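Local coordinates for protein O-succinylhomoserine sulfhydrylase (Mycobacterium tuberculosis, PDB 3NDN) that probably catalyses the pyridoxal phosphate-dependent formation of L-homocysteine from O-succinyl-L-homoserine and hydrogen sulfide, on the route to methionine, at residues 133-137 against 138-142; 289-292 against 293-297; 349-352 against 353-356. All blocks are in the same frame, centred on the assembly; numbering follows the deposited sequence.

The three contacts are local ones and follow each other along the chain. Contact 1 lies on helix 131-143, the crossover between strands 122-126 and 147-151 at one border of the seven-stranded sheet. Contact 2 forms the last turns of helix 277-296. Contact 3 is the turn between helix 340-350 and strand 355-356, outermost within the chain in the five-stranded sheet. Contacts 2 and 3 have centres about 18 Å apart and nearest atoms about 7 Å apart, without touching; both pack on helix 402-413. Contact 1 is remote, its centre about 36 Å from contact 2 and 35 Å from contact 3. Contacts 1 and 3 lie at subunit interfaces of the homotetramer, contact 3 also reaching a third subunit.

Contact 1 (133-137 against 138-142); sequences CFVVC and SEILP
Phe-134 and Ser-138 meet one helical turn apart, through backbone and side chain together. Two hydrogen bonds grip Phe-134 O: Ser-138 N at 2.8 Å, and Ser-138 OG at 3.0 Å from above the carbonyl plane. The hydroxyl can fold back this way because chi1 of 72° sets OG between the backbone N and the carbonyl carbon. Ser-138 CB lies over one face of the Phe-134 ring, offset toward the rim, 4.2 Å from its centroid in a CH-pi contact. The ring also stacks with Phe-150.

The next bonds mark a widened, pi-type turn. Val-135 O takes both Glu-139 N and Ile-140 N, the latter at 3.1 Å. Val-136 O accepts Leu-141 N, also five residues on.

Apolar pairs follow the same spacing. Val-135 CG1 reaches Ile-140 CD1 at 4.1 Å, the two chains crossing at a slant. Val-136 and Leu-141 run side by side, CG1 to CD1. Val-135, Val-136 and Ile-140 also pack on His-257 of the second subunit.

Pro-142 has no N-H to give; its CD sits 3.5 Å from Cys-137 O. The chemistry implies a beta-alpha-beta crossover helix that widens before its proline and kinks at it, while Thr-148 OG1 of strand 147-151 satisfies Cys-137 O.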
loop_
_atom_site.group_PDB
_atom_site.type_symbol
_atom_site.label_atom_id
_atom_site.label_comp_id
_atom_site.label_asym_id
_atom_site.label_seq_id
_atom_site.Cartn_x
_atom_site.Cartn_y
_atom_site.Cartn_z
ATOM N N CYS A 133 -10.994 19.827 -19.973
ATOM C CA CYS A 133 -12.015 20.795 -19.518
ATOM C C CYS A 133 -12.802 21.419 -20.694
ATOM O O CYS A 133 -14.020 21.613 -20.589
ATOM C CB CYS A 133 -11.416 21.900 -18.638
ATOM S SG CYS A 133 -10.686 21.312 -17.071
ATOM N N PHE A 134 -12.103 21.735 -21.791
ATOM C CA PHE A 134 -12.749 22.277 -22.998
ATOM C C PHE A 134 -13.711 21.252 -23.610
ATOM O O PHE A 134 -14.835 21.608 -23.981
ATOM C CB PHE A 134 -11.715 22.777 -24.041
ATOM C CG PHE A 134 -12.341 23.431 -25.268
ATOM C CD1 PHE A 134 -12.718 24.778 -25.244
ATOM C CD2 PHE A 134 -12.541 22.703 -26.443
ATOM C CE1 PHE A 134 -13.304 25.390 -26.369
ATOM C CE2 PHE A 134 -13.136 23.306 -27.577
ATOM C CZ PHE A 134 -13.512 24.646 -27.534
ATOM N N VAL A 135 -13.287 19.987 -23.678
ATOM C CA VAL A 135 -14.131 18.902 -24.224
ATOM C C VAL A 135 -15.416 18.730 -23.396
ATOM O O VAL A 135 -16.492 18.540 -23.959
ATOM C CB VAL A 135 -13.376 17.541 -24.317
ATOM C CG1 VAL A 135 -14.330 16.407 -24.709
ATOM C CG2 VAL A 135 -12.208 17.624 -25.288
ATOM N N VAL A 136 -15.290 18.822 -22.069
ATOM C CA VAL A 136 -16.441 18.756 -21.153
ATOM C C VAL A 136 -17.437 19.907 -21.442
ATOM O O VAL A 136 -18.644 19.678 -21.521
ATOM C CB VAL A 136 -15.999 18.796 -19.642
ATOM C CG1 VAL A 136 -17.168 19.132 -18.720
ATOM C CG2 VAL A 136 -15.361 17.471 -19.209
ATOM N N CYS A 137 -16.920 21.124 -21.627
ATOM C CA CYS A 137 -17.776 22.310 -21.798
ATOM C C CYS A 137 -18.379 22.439 -23.213
ATOM O O CYS A 137 -19.512 22.917 -23.374
ATOM C CB CYS A 137 -17.017 23.587 -21.424
ATOM S SG CYS A 137 -16.577 23.782 -19.636
ATOM N N SER A 138 -17.629 22.012 -24.230
ATOM C CA SER A 138 -18.044 22.202 -25.623
ATOM C C SER A 138 -18.798 21.015 -26.227
ATOM O O SER A 138 -19.641 21.215 -27.115
ATOM C CB SER A 138 -16.841 22.572 -26.510
ATOM O OG SER A 138 -15.987 21.448 -26.694
ATOM N N GLU A 139 -18.504 19.793 -25.763
ATOM C CA GLU A 139 -19.070 18.584 -26.386
ATOM C C GLU A 139 -19.914 17.689 -25.473
ATOM O O GLU A 139 -21.030 17.301 -25.846
ATOM C CB GLU A 139 -17.972 17.740 -27.043
ATOM C CG GLU A 139 -17.189 18.451 -28.164
ATOM C CD GLU A 139 -16.024 17.616 -28.685
ATOM O OE1 GLU A 139 -16.092 16.373 -28.619
ATOM O OE2 GLU A 139 -15.031 18.200 -29.173
ATOM N N ILE A 140 -19.380 17.330 -24.302
ATOM C CA ILE A 140 -20.055 16.353 -23.434
ATOM C C ILE A 140 -21.338 16.903 -22.796
ATOM O O ILE A 140 -22.379 16.246 -22.841
ATOM C CB ILE A 140 -19.087 15.738 -22.373
ATOM C CG1 ILE A 140 -17.980 14.937 -23.077
ATOM C CG2 ILE A 140 -19.863 14.851 -21.370
ATOM C CD1 ILE A 140 -16.857 14.404 -22.146
ATOM N N LEU A 141 -21.277 18.095 -22.209
ATOM C CA LEU A 141 -22.469 18.677 -21.603
ATOM C C LEU A 141 -23.549 19.143 -22.631
ATOM O O LEU A 141 -24.739 18.924 -22.399
ATOM C CB LEU A 141 -22.108 19.776 -20.584
ATOM C CG LEU A 141 -21.540 19.257 -19.250
ATOM C CD1 LEU A 141 -20.978 20.389 -18.387
ATOM C CD2 LEU A 141 -22.585 18.450 -18.468
ATOM N N PRO A 142 -23.140 19.774 -23.751
ATOM C CA PRO A 142 -24.160 20.085 -24.776
ATOM C C PRO A 142 -24.867 18.854 -25.389
ATOM O O PRO A 142 -26.026 18.965 -25.802
ATOM C CB PRO A 142 -23.365 20.867 -25.830
ATOM C CG PRO A 142 -22.267 21.558 -25.010
ATOM C CD PRO A 142 -21.860 20.442 -24.053
#

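Contact 2 (289-292 against 293-297); sequences QRIA and EFLNG
Gln-289 and Glu-293 are joined side chain to side chain across one turn of helix. Gln-289 NE2 donates to Glu-293 OE2 at 3.2 Å, with an N-H...O angle of 161°. The acceptor lies close to the amide plane, but the amide comes from above the carboxylate plane, and the two planes are 66° apart. Gln-289 reaches this place by a bend at chi2 of 83°, while Glu-293 stays extended beyond CG. Glu-293 CG also lies 3.3 Å from Gln-289 O, beside the backbone bond from Glu-293 N to that oxygen.

On another side of the helix, Ile-291 and Leu-295 run alongside each other. Their touching atoms are Ile-291 CG2 and Leu-295 CD1, 4.0 Å apart.

Regular i to i+4 backbone bonds set this spacing. Phe-294 N bonds to Arg-290 O, Leu-295 N to Ile-291 O at 3.0 Å, and Asn-296 N to Ala-292 O. The helix closes at Gly-297, whose N bonds to Glu-293 O at 3.3 Å and only weakly to Phe-294 O.

Farther out, Gln-289 NE2 has a weak second acceptor in Tyr-308 O. Arg-290 forms a salt bridge with Asp-403.

These are the last turns of helix 277-296. Leu-295 rests on Val-301 and Val-304 of strand 301-305 and on Val-329 and Phe-331 of strand 328-333. Ile-291 and Phe-294 pack on Ile-409 and Ile-406 of helix 402-413, respectively, so the helix end is seated against both the five-stranded sheet and the C-terminal helix.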
loop_
_atom_site.group_PDB
_atom_site.type_symbol
_atom_site.label_atom_id
_atom_site.label_comp_id
_atom_site.label_asym_id
_atom_site.label_seq_id
_atom_site.Cartn_x
_atom_site.Cartn_y
_atom_site.Cartn_z
ATOM N N GLN A 289 10.846 31.726 -9.988
ATOM C CA GLN A 289 11.123 33.175 -10.132
ATOM C C GLN A 289 12.552 33.400 -10.636
ATOM O O GLN A 289 12.771 34.213 -11.536
ATOM C CB GLN A 289 10.909 33.887 -8.782
ATOM C CG GLN A 289 11.172 35.398 -8.774
ATOM C CD GLN A 289 9.990 36.217 -9.269
ATOM O OE1 GLN A 289 8.843 35.987 -8.878
ATOM N NE2 GLN A 289 10.274 37.208 -10.104
ATOM N N ARG A 290 13.524 32.689 -10.052
ATOM C CA ARG A 290 14.929 32.794 -10.480
ATOM C C ARG A 290 15.153 32.297 -11.916
ATOM O O ARG A 290 15.933 32.884 -12.666
ATOM C CB ARG A 290 15.886 32.042 -9.524
ATOM C CG ARG A 290 16.180 32.728 -8.184
ATOM C CD ARG A 290 17.269 31.975 -7.379
ATOM N NE ARG A 290 18.501 31.819 -8.156
ATOM C CZ ARG A 290 19.515 31.006 -7.860
ATOM N NH1 ARG A 290 19.493 30.238 -6.776
ATOM N NH2 ARG A 290 20.571 30.960 -8.666
ATOM N N ILE A 291 14.493 31.200 -12.274
ATOM C CA ILE A 291 14.593 30.605 -13.622
ATOM C C ILE A 291 13.964 31.519 -14.695
ATOM O O ILE A 291 14.517 31.675 -15.796
ATOM C CB ILE A 291 14.023 29.122 -13.636
ATOM C CG1 ILE A 291 14.983 28.179 -12.897
ATOM C CG2 ILE A 291 13.800 28.595 -15.076
ATOM C CD1 ILE A 291 14.366 26.837 -12.431
ATOM N N ALA A 292 12.838 32.147 -14.363
ATOM C CA ALA A 292 12.179 33.099 -15.267
ATOM C C ALA A 292 13.077 34.302 -15.565
ATOM O O ALA A 292 13.193 34.727 -16.719
ATOM C CB ALA A 292 10.852 33.562 -14.675
ATOM N N GLU A 293 13.730 34.826 -14.522
ATOM C CA GLU A 293 14.662 35.944 -14.671
ATOM C C GLU A 293 15.913 35.572 -15.497
ATOM O O GLU A 293 16.415 36.387 -16.291
ATOM C CB GLU A 293 15.032 36.509 -13.285
ATOM C CG GLU A 293 13.848 37.167 -12.557
ATOM C CD GLU A 293 14.105 37.424 -11.074
ATOM O OE1 GLU A 293 15.112 36.914 -10.529
ATOM O OE2 GLU A 293 13.281 38.127 -10.445
ATOM N N PHE A 294 16.403 34.342 -15.325
ATOM C CA PHE A 294 17.561 33.845 -16.080
ATOM C C PHE A 294 17.239 33.712 -17.576
ATOM O O PHE A 294 18.017 34.161 -18.427
ATOM C CB PHE A 294 18.095 32.520 -15.497
ATOM C CG PHE A 294 19.123 31.841 -16.376
ATOM C CD1 PHE A 294 20.461 32.249 -16.348
ATOM C CD2 PHE A 294 18.745 30.830 -17.256
ATOM C CE1 PHE A 294 21.404 31.637 -17.164
ATOM C CE2 PHE A 294 19.685 30.210 -18.084
ATOM C CZ PHE A 294 21.013 30.613 -18.039
ATOM N N LEU A 295 16.087 33.125 -17.882
ATOM C CA LEU A 295 15.609 33.013 -19.268
ATOM C C LEU A 295 15.377 34.402 -19.912
ATOM O O LEU A 295 15.783 34.639 -21.055
ATOM C CB LEU A 295 14.359 32.134 -19.349
ATOM C CG LEU A 295 14.572 30.613 -19.242
ATOM C CD1 LEU A 295 13.298 29.867 -18.787
ATOM C CD2 LEU A 295 15.114 30.015 -20.545
ATOM N N ASN A 296 14.763 35.314 -19.156
ATOM C CA ASN A 296 14.487 36.682 -19.621
ATOM C C ASN A 296 15.753 37.414 -20.096
ATOM O O ASN A 296 15.703 38.190 -21.043
ATOM C CB ASN A 296 13.781 37.478 -18.510
ATOM C CG ASN A 296 13.239 38.823 -18.985
ATOM O OD1 ASN A 296 12.623 38.931 -20.045
ATOM N ND2 ASN A 296 13.442 39.849 -18.173
ATOM N N GLY A 297 16.887 37.135 -19.450
ATOM C CA GLY A 297 18.155 37.759 -19.814
ATOM C C GLY A 297 19.038 37.007 -20.804
ATOM O O GLY A 297 20.133 37.473 -21.122
#

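Contact 3 (349-352 against 353-356); sequences DKMR and LIDI
Residues 349-352 and 353-356 form a reversal of the chain; the two runs head 147° apart. The first segment begins in a weakly bonded helical part about 349-350. The second enters strand 355-356. Across the bend the CA atoms of Met-351 and Ile-354 are 5.9 Å apart, and those of Asp-349 and Ile-356 are 8.4 Å apart. No hydrogen bond links the two segments.

Van der Waals contacts of Met-351 and Asp-349 bridge the bend. Met-351 points into it, with CB 3.6 Å from Ile-354 O. A bend at chi2 of -83° brings Met-351 SD to 4.1 Å from Ile-354 CD1. Farther from the bend, Asp-349 OD1 lies 4.0 Å from Ile-356 CD1. The polar partner of OD1 is Ala-59 N of the second subunit.

Arg-352 folds back over its own segment. Its NH1 donates to Asp-349 O at 3.0 Å, nearly straight at 166°, and to Met-351 O, also at 3.0 Å but from above that carbonyl plane. Both oxygens lie near the guanidinium plane. The two bonds fix the guanidinium over these carbonyls.

Asp-408 of helix 402-413 holds the turn: OD1 takes Arg-352 N, and OD2 takes Leu-353 N and Ile-354 N. Met-351 and Ile-354 pack on the same helix. Asp-355 pairs by backbone with Val-367 of strand 366-368, and its side chain forms salt bridges with Arg-33 and Arg-38 of the third subunit. Ile-356 makes backbone hydrogen bonds to the second subunit. The turn thus delivers a strand, outermost within the chain in its five-stranded sheet, to the subunit interfaces.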
loop_
_atom_site.group_PDB
_atom_site.type_symbol
_atom_site.label_atom_id
_atom_site.label_comp_id
_atom_site.label_asym_id
_atom_site.label_seq_id
_atom_site.Cartn_x
_atom_site.Cartn_y
_atom_site.Cartn_z
ATOM N N ASP A 349 16.063 17.771 -26.571
ATOM C CA ASP A 349 16.905 16.581 -26.708
ATOM C C ASP A 349 18.298 16.722 -26.064
ATOM O O ASP A 349 18.988 15.722 -25.859
ATOM C CB ASP A 349 17.018 16.158 -28.185
ATOM C CG ASP A 349 15.713 15.587 -28.749
ATOM O OD1 ASP A 349 14.792 15.193 -27.982
ATOM O OD2 ASP A 349 15.616 15.502 -29.990
ATOM N N LYS A 350 18.696 17.950 -25.720
ATOM C CA LYS A 350 19.990 18.201 -25.057
ATOM C C LYS A 350 19.948 18.226 -23.523
ATOM O O LYS A 350 20.996 18.144 -22.871
ATOM C CB LYS A 350 20.626 19.501 -25.582
ATOM C CG LYS A 350 21.262 19.388 -26.946
ATOM C CD LYS A 350 21.722 20.761 -27.488
ATOM C CE LYS A 350 22.857 21.377 -26.668
ATOM N NZ LYS A 350 24.172 20.685 -26.826
ATOM N N MET A 351 18.749 18.333 -22.946
ATOM C CA MET A 351 18.563 18.229 -21.478
ATOM C C MET A 351 19.146 16.915 -20.945
ATOM O O MET A 351 18.914 15.849 -21.540
ATOM C CB MET A 351 17.077 18.291 -21.105
ATOM C CG MET A 351 16.308 19.504 -21.617
ATOM S SD MET A 351 16.513 20.944 -20.569
ATOM C CE MET A 351 15.387 22.118 -21.331
ATOM N N ARG A 352 19.893 16.989 -19.837
ATOM C CA ARG A 352 20.471 15.794 -19.190
ATOM C C ARG A 352 20.055 15.600 -17.712
ATOM O O ARG A 352 20.413 14.586 -17.094
ATOM C CB ARG A 352 22.004 15.785 -19.330
ATOM C CG ARG A 352 22.532 15.616 -20.781
ATOM C CD ARG A 352 22.307 14.174 -21.315
ATOM N NE ARG A 352 22.701 14.006 -22.722
ATOM C CZ ARG A 352 21.920 14.260 -23.776
ATOM N NH1 ARG A 352 20.681 14.718 -23.622
ATOM N NH2 ARG A 352 22.384 14.062 -25.001
ATOM N N LEU A 353 19.326 16.570 -17.153
ATOM C CA LEU A 353 18.779 16.475 -15.782
ATOM C C LEU A 353 17.246 16.503 -15.762
ATOM O O LEU A 353 16.609 15.658 -15.109
ATOM C CB LEU A 353 19.364 17.574 -14.859
ATOM C CG LEU A 353 18.987 17.565 -13.364
ATOM C CD1 LEU A 353 19.621 16.384 -12.609
ATOM C CD2 LEU A 353 19.355 18.876 -12.659
ATOM N N ILE A 354 16.673 17.488 -16.451
ATOM C CA ILE A 354 15.218 17.653 -16.593
ATOM C C ILE A 354 14.679 16.571 -17.560
ATOM O O ILE A 354 15.281 16.348 -18.607
ATOM C CB ILE A 354 14.893 19.105 -17.091
ATOM C CG1 ILE A 354 15.334 20.158 -16.056
ATOM C CG2 ILE A 354 13.405 19.291 -17.447
ATOM C CD1 ILE A 354 15.472 21.592 -16.608
ATOM N N ASP A 355 13.591 15.881 -17.179
ATOM C CA ASP A 355 12.932 14.848 -18.017
ATOM C C ASP A 355 11.946 15.455 -19.020
ATOM O O ASP A 355 11.286 16.442 -18.706
ATOM C CB ASP A 355 12.104 13.845 -17.152
ATOM C CG ASP A 355 12.952 12.972 -16.218
ATOM O OD1 ASP A 355 13.900 12.295 -16.677
ATOM O OD2 ASP A 355 12.621 12.917 -15.004
ATOM N N ILE A 356 11.810 14.843 -20.205
ATOM C CA ILE A 356 10.762 15.224 -21.197
ATOM C C ILE A 356 9.438 14.537 -20.796
ATOM O O ILE A 356 9.358 13.312 -20.797
ATOM C CB ILE A 356 11.166 14.816 -22.661
ATOM C CG1 ILE A 356 12.479 15.473 -23.078
ATOM C CG2 ILE A 356 10.052 15.142 -23.690
ATOM C CD1 ILE A 356 13.106 14.881 -24.362
#